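Local coordinates for putative transcriptional regulator (Streptomyces coelicolor, PDB 2ZB9), which probably binds cis-regulatory DNA through a helix-turn-helix motif as a TetR-family transcription factor, at residues A[139-151]-A[161-173]. Numbering follows the deposited sequence.
Sequences QRRALAAERLRHA and VDVQVLVDQLWGA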
loop_
_atom_site.group_PDB
_atom_site.type_symbol
_atom_site.label_atom_id
_atom_site.label_comp_id
_atom_site.label_asym_id
_atom_site.label_seq_id
_atom_site.Cartn_x
_atom_site.Cartn_y
_atom_site.Cartn_z
ATOM N N GLN A 139 -13.140 5.135 -6.949
ATOM C CA GLN A 139 -14.092 6.093 -6.411
ATOM C C GLN A 139 -13.573 6.743 -5.125
ATOM O O GLN A 139 -13.806 7.921 -4.903
ATOM C CB GLN A 139 -15.431 5.412 -6.121
ATOM C CG GLN A 139 -16.013 4.633 -7.286
ATOM C CD GLN A 139 -17.252 3.850 -6.889
ATOM O OE1 GLN A 139 -18.315 4.428 -6.649
ATOM N NE2 GLN A 139 -17.116 2.530 -6.796
ATOM N N ARG A 140 -12.883 5.986 -4.273
ATOM C CA ARG A 140 -12.361 6.585 -3.042
ATOM C C ARG A 140 -11.396 7.695 -3.450
ATOM O O ARG A 140 -11.449 8.808 -2.924
ATOM C CB ARG A 140 -11.614 5.555 -2.183
ATOM C CG ARG A 140 -12.468 4.440 -1.573
ATOM C CD ARG A 140 -13.559 4.963 -0.637
ATOM N NE ARG A 140 -13.148 6.155 0.099
ATOM C CZ ARG A 140 -13.997 6.997 0.678
ATOM N NH1 ARG A 140 -15.306 6.765 0.616
ATOM N NH2 ARG A 140 -13.554 8.106 1.256
ATOM N N ARG A 141 -10.521 7.380 -4.403
ATOM C CA ARG A 141 -9.547 8.344 -4.905
ATOM C C ARG A 141 -10.183 9.604 -5.453
ATOM O O ARG A 141 -9.723 10.707 -5.167
ATOM C CB ARG A 141 -8.707 7.738 -6.019
ATOM C CG ARG A 141 -7.554 6.914 -5.548
ATOM C CD ARG A 141 -6.535 6.814 -6.662
ATOM N NE ARG A 141 -5.356 6.116 -6.198
ATOM C CZ ARG A 141 -4.158 6.666 -6.071
ATOM N NH1 ARG A 141 -3.958 7.943 -6.381
ATOM N NH2 ARG A 141 -3.163 5.924 -5.618
ATOM N N ALA A 142 -11.220 9.435 -6.270
ATOM C CA ALA A 142 -11.906 10.572 -6.872
ATOM C C ALA A 142 -12.498 11.454 -5.785
ATOM O O ALA A 142 -12.476 12.675 -5.889
ATOM C CB ALA A 142 -13.009 10.086 -7.824
ATOM N N LEU A 143 -13.026 10.824 -4.740
ATOM C CA LEU A 143 -13.629 11.538 -3.616
ATOM C C LEU A 143 -12.546 12.365 -2.914
ATOM O O LEU A 143 -12.746 13.531 -2.587
ATOM C CB LEU A 143 -14.249 10.525 -2.641
ATOM C CG LEU A 143 -15.763 10.435 -2.385
ATOM C CD1 LEU A 143 -16.584 11.106 -3.489
ATOM C CD2 LEU A 143 -16.135 8.960 -2.237
ATOM N N ALA A 144 -11.387 11.759 -2.694
ATOM C CA ALA A 144 -10.286 12.459 -2.048
ATOM C C ALA A 144 -9.703 13.560 -2.951
ATOM O O ALA A 144 -9.502 14.700 -2.517
ATOM C CB ALA A 144 -9.203 11.461 -1.660
ATOM N N ALA A 145 -9.434 13.225 -4.209
ATOM C CA ALA A 145 -8.868 14.198 -5.139
ATOM C C ALA A 145 -9.802 15.396 -5.281
ATOM O O ALA A 145 -9.357 16.534 -5.424
ATOM C CB ALA A 145 -8.631 13.547 -6.495
ATOM N N GLU A 146 -11.102 15.131 -5.224
ATOM C CA GLU A 146 -12.102 16.183 -5.339
ATOM C C GLU A 146 -12.007 17.163 -4.172
ATOM O O GLU A 146 -12.034 18.379 -4.363
ATOM C CB GLU A 146 -13.488 15.554 -5.388
ATOM C CG GLU A 146 -14.601 16.475 -5.804
ATOM C CD GLU A 146 -15.738 15.693 -6.428
ATOM O OE1 GLU A 146 -15.589 15.257 -7.598
ATOM O OE2 GLU A 146 -16.766 15.494 -5.742
ATOM N N ARG A 147 -11.903 16.635 -2.960
ATOM C CA ARG A 147 -11.787 17.491 -1.787
ATOM C C ARG A 147 -10.505 18.317 -1.906
ATOM O O ARG A 147 -10.501 19.518 -1.644
ATOM C CB ARG A 147 -11.736 16.651 -0.506
ATOM C CG ARG A 147 -11.512 17.482 0.752
ATOM C CD ARG A 147 -12.656 18.476 0.958
ATOM N NE ARG A 147 -12.416 19.400 2.062
ATOM C CZ ARG A 147 -11.793 20.569 1.944
ATOM N NH1 ARG A 147 -11.340 20.971 0.765
ATOM N NH2 ARG A 147 -11.632 21.346 3.007
ATOM N N LEU A 148 -9.423 17.659 -2.311
ATOM C CA LEU A 148 -8.123 18.309 -2.475
ATOM C C LEU A 148 -8.142 19.409 -3.543
ATOM O O LEU A 148 -7.591 20.493 -3.334
ATOM C CB LEU A 148 -7.061 17.253 -2.810
ATOM C CG LEU A 148 -6.277 16.625 -1.647
ATOM C CD1 LEU A 148 -7.071 16.678 -0.360
ATOM C CD2 LEU A 148 -5.894 15.197 -2.002
ATOM N N ARG A 149 -8.767 19.135 -4.683
ATOM C CA ARG A 149 -8.850 20.140 -5.737
ATOM C C ARG A 149 -9.662 21.339 -5.256
ATOM O O ARG A 149 -9.375 22.482 -5.627
ATOM C CB ARG A 149 -9.503 19.577 -7.006
ATOM C CG ARG A 149 -8.601 18.698 -7.860
ATOM C CD ARG A 149 -9.145 18.623 -9.286
ATOM N NE ARG A 149 -10.500 18.077 -9.329
ATOM C CZ ARG A 149 -10.786 16.779 -9.252
ATOM N NH1 ARG A 149 -9.808 15.891 -9.135
ATOM N NH2 ARG A 149 -12.049 16.368 -9.285
ATOM N N HIS A 150 -10.679 21.085 -4.439
ATOM C CA HIS A 150 -11.502 22.175 -3.921
ATOM C C HIS A 150 -10.619 23.095 -3.079
ATOM O O HIS A 150 -10.679 24.311 -3.214
ATOM C CB HIS A 150 -12.667 21.632 -3.084
ATOM C CG HIS A 150 -13.642 22.684 -2.651
ATOM N ND1 HIS A 150 -14.157 23.626 -3.518
ATOM C CD2 HIS A 150 -14.207 22.936 -1.448
ATOM C CE1 HIS A 150 -14.996 24.410 -2.868
ATOM N NE2 HIS A 150 -15.045 24.013 -1.609
ATOM N N ALA A 151 -9.790 22.510 -2.223
ATOM C CA ALA A 151 -8.883 23.298 -1.395
ATOM C C ALA A 151 -7.937 24.080 -2.303
ATOM O O ALA A 151 -7.628 25.239 -2.036
ATOM C CB ALA A 151 -8.084 22.384 -0.472
ATOM N N VAL A 161 0.200 21.864 -7.652
ATOM C CA VAL A 161 0.317 20.579 -6.984
ATOM C C VAL A 161 -0.651 19.565 -7.583
ATOM O O VAL A 161 -1.820 19.864 -7.828
ATOM C CB VAL A 161 0.060 20.722 -5.458
ATOM C CG1 VAL A 161 -0.107 19.357 -4.811
ATOM C CG2 VAL A 161 1.230 21.455 -4.807
ATOM N N ASP A 162 -0.139 18.367 -7.839
ATOM C CA ASP A 162 -0.936 17.281 -8.396
ATOM C C ASP A 162 -1.606 16.582 -7.217
ATOM O O ASP A 162 -0.936 15.905 -6.430
ATOM C CB ASP A 162 -0.025 16.295 -9.123
ATOM C CG ASP A 162 -0.793 15.188 -9.813
ATOM O OD1 ASP A 162 -1.979 14.979 -9.485
ATOM O OD2 ASP A 162 -0.199 14.511 -10.678
ATOM N N VAL A 163 -2.920 16.735 -7.095
ATOM C CA VAL A 163 -3.652 16.132 -5.984
ATOM C C VAL A 163 -3.623 14.602 -5.943
ATOM O O VAL A 163 -3.719 14.010 -4.876
ATOM C CB VAL A 163 -5.124 16.625 -5.957
ATOM C CG1 VAL A 163 -5.148 18.122 -5.727
ATOM C CG2 VAL A 163 -5.832 16.277 -7.258
ATOM N N GLN A 164 -3.486 13.959 -7.094
ATOM C CA GLN A 164 -3.430 12.500 -7.120
ATOM C C GLN A 164 -2.206 11.996 -6.368
ATOM O O GLN A 164 -2.248 10.935 -5.746
ATOM C CB GLN A 164 -3.401 11.979 -8.557
ATOM C CG GLN A 164 -4.776 11.883 -9.207
ATOM C CD GLN A 164 -5.743 11.046 -8.395
ATOM O OE1 GLN A 164 -5.338 10.142 -7.665
ATOM N NE2 GLN A 164 -7.032 11.332 -8.530
ATOM N N VAL A 165 -1.112 12.751 -6.427
ATOM C CA VAL A 165 0.101 12.359 -5.715
ATOM C C VAL A 165 -0.176 12.441 -4.216
ATOM O O VAL A 165 0.229 11.569 -3.454
ATOM C CB VAL A 165 1.302 13.289 -6.056
ATOM C CG1 VAL A 165 2.545 12.866 -5.239
ATOM C CG2 VAL A 165 1.606 13.237 -7.553
ATOM N N LEU A 166 -0.866 13.498 -3.795
ATOM C CA LEU A 166 -1.182 13.681 -2.377
ATOM C C LEU A 166 -1.951 12.481 -1.842
ATOM O O LEU A 166 -1.703 12.014 -0.734
ATOM C CB LEU A 166 -2.014 14.946 -2.165
ATOM C CG LEU A 166 -1.396 16.273 -2.611
ATOM C CD1 LEU A 166 -2.371 17.406 -2.302
ATOM C CD2 LEU A 166 -0.067 16.505 -1.882
ATOM N N VAL A 167 -2.894 11.986 -2.636
ATOM C CA VAL A 167 -3.676 10.830 -2.231
ATOM C C VAL A 167 -2.768 9.692 -1.760
ATOM O O VAL A 167 -3.026 9.062 -0.736
ATOM C CB VAL A 167 -4.560 10.324 -3.393
ATOM C CG1 VAL A 167 -5.259 9.035 -2.985
ATOM C CG2 VAL A 167 -5.585 11.390 -3.777
ATOM N N ASP A 168 -1.702 9.428 -2.507
ATOM C CA ASP A 168 -0.777 8.358 -2.145
ATOM C C ASP A 168 0.090 8.702 -0.945
ATOM O O ASP A 168 0.587 7.809 -0.263
ATOM C CB ASP A 168 0.114 8.016 -3.336
ATOM C CG ASP A 168 -0.670 7.414 -4.481
ATOM O OD1 ASP A 168 -1.170 6.274 -4.320
ATOM O OD2 ASP A 168 -0.794 8.085 -5.527
ATOM N N GLN A 169 0.280 9.991 -0.689
ATOM C CA GLN A 169 1.101 10.398 0.443
ATOM C C GLN A 169 0.315 10.520 1.739
ATOM O O GLN A 169 0.884 10.799 2.796
ATOM C CB GLN A 169 1.839 11.698 0.117
ATOM C CG GLN A 169 2.911 11.486 -0.949
ATOM C CD GLN A 169 3.729 12.728 -1.215
ATOM O OE1 GLN A 169 3.236 13.697 -1.780
ATOM N NE2 GLN A 169 4.987 12.705 -0.804
ATOM N N LEU A 170 -0.995 10.312 1.652
ATOM C CA LEU A 170 -1.853 10.339 2.830
ATOM C C LEU A 170 -2.398 8.930 3.042
ATOM O O LEU A 170 -1.839 8.149 3.801
ATOM C CB LEU A 170 -3.028 11.308 2.657
ATOM C CG LEU A 170 -2.866 12.808 2.901
ATOM C CD1 LEU A 170 -1.876 13.052 4.033
ATOM C CD2 LEU A 170 -2.409 13.483 1.642
ATOM N N TRP A 171 -3.485 8.608 2.349
ATOM C CA TRP A 171 -4.104 7.292 2.458
ATOM C C TRP A 171 -3.146 6.169 2.045
ATOM O O TRP A 171 -3.077 5.131 2.702
ATOM C CB TRP A 171 -5.384 7.267 1.608
ATOM C CG TRP A 171 -6.373 8.280 2.101
ATOM C CD1 TRP A 171 -7.231 8.137 3.155
ATOM C CD2 TRP A 171 -6.481 9.650 1.678
ATOM N NE1 TRP A 171 -7.853 9.330 3.424
ATOM C CE2 TRP A 171 -7.413 10.275 2.541
ATOM C CE3 TRP A 171 -5.876 10.406 0.666
ATOM C CZ2 TRP A 171 -7.752 11.633 2.420
ATOM C CZ3 TRP A 171 -6.216 11.756 0.544
ATOM C CH2 TRP A 171 -7.146 12.353 1.421
ATOM N N GLY A 172 -2.403 6.381 0.964
ATOM C CA GLY A 172 -1.464 5.364 0.518
ATOM C C GLY A 172 -0.452 5.018 1.599
ATOM O O GLY A 172 -0.093 3.852 1.769
ATOM N N ALA A 173 0.012 6.039 2.320
ATOM C CA ALA A 173 0.978 5.867 3.410
ATOM C C ALA A 173 0.377 5.008 4.516
ATOM O O ALA A 173 1.070 4.194 5.124
ATOM C CB ALA A 173 1.383 7.231 3.980
#
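Leu148 pushes its side chain into a hole formed by Val163, Leu166, Val167 and Trp171, its CB 3.6 Å from Val163 CG1 and its CD2 3.9 Å from Leu166 CB. Val167 returns the knob, lodging among Arg141, Ala144, Ala145 and Leu148, and this reciprocal knobs-into-holes packing joins helix 126-153 to helix 163-179 in the all-helical C-terminal domain of a TetR-family regulator. The segment axes cross at 116°, 9.0 Å apart, an approach probably helped by the small Ala144 and Ala145. Ala144 lays its CB over one face of the Trp171 six-membered ring, 4.0 Å from its centroid, in a CH-pi contact. The indole NH of Trp171 is hydrogen-bonded to Gln98 of helix 91-108, so the same tryptophan ties in a third helix.

A polar arm reaches across beside this apolar core. From CG to NE the Arg141 chain runs extended (chi3 175°), carrying the guanidinium past Val167, whose CG1 lies over one face, to Gln164 and Asp168. Arg141 NH1 donates to Gln164 OE1 at 2.9 Å, almost in line with the amide C=O, and the two flat groups are nearly coplanar. It is shared with Asp168, whose OD2 lies 3.3 Å from Arg141 NH1 in the guanidinium plane, although NH1 stands above the carboxylate plane; the modelled NH2 to OD1 separation of this salt bridge is doubtfully short. The same carboxylate also meets Arg177 and His176 of the second subunit, so the pair lies in the dimer interface. Were Arg141 an alanine, Gln164 OE1 would probably lose this donor, and Asp168 its partner within the chain. At the start of helix 163-179, Asp162 serves as N-cap, its OD1 accepting from Gln164 N at 3.0 Å.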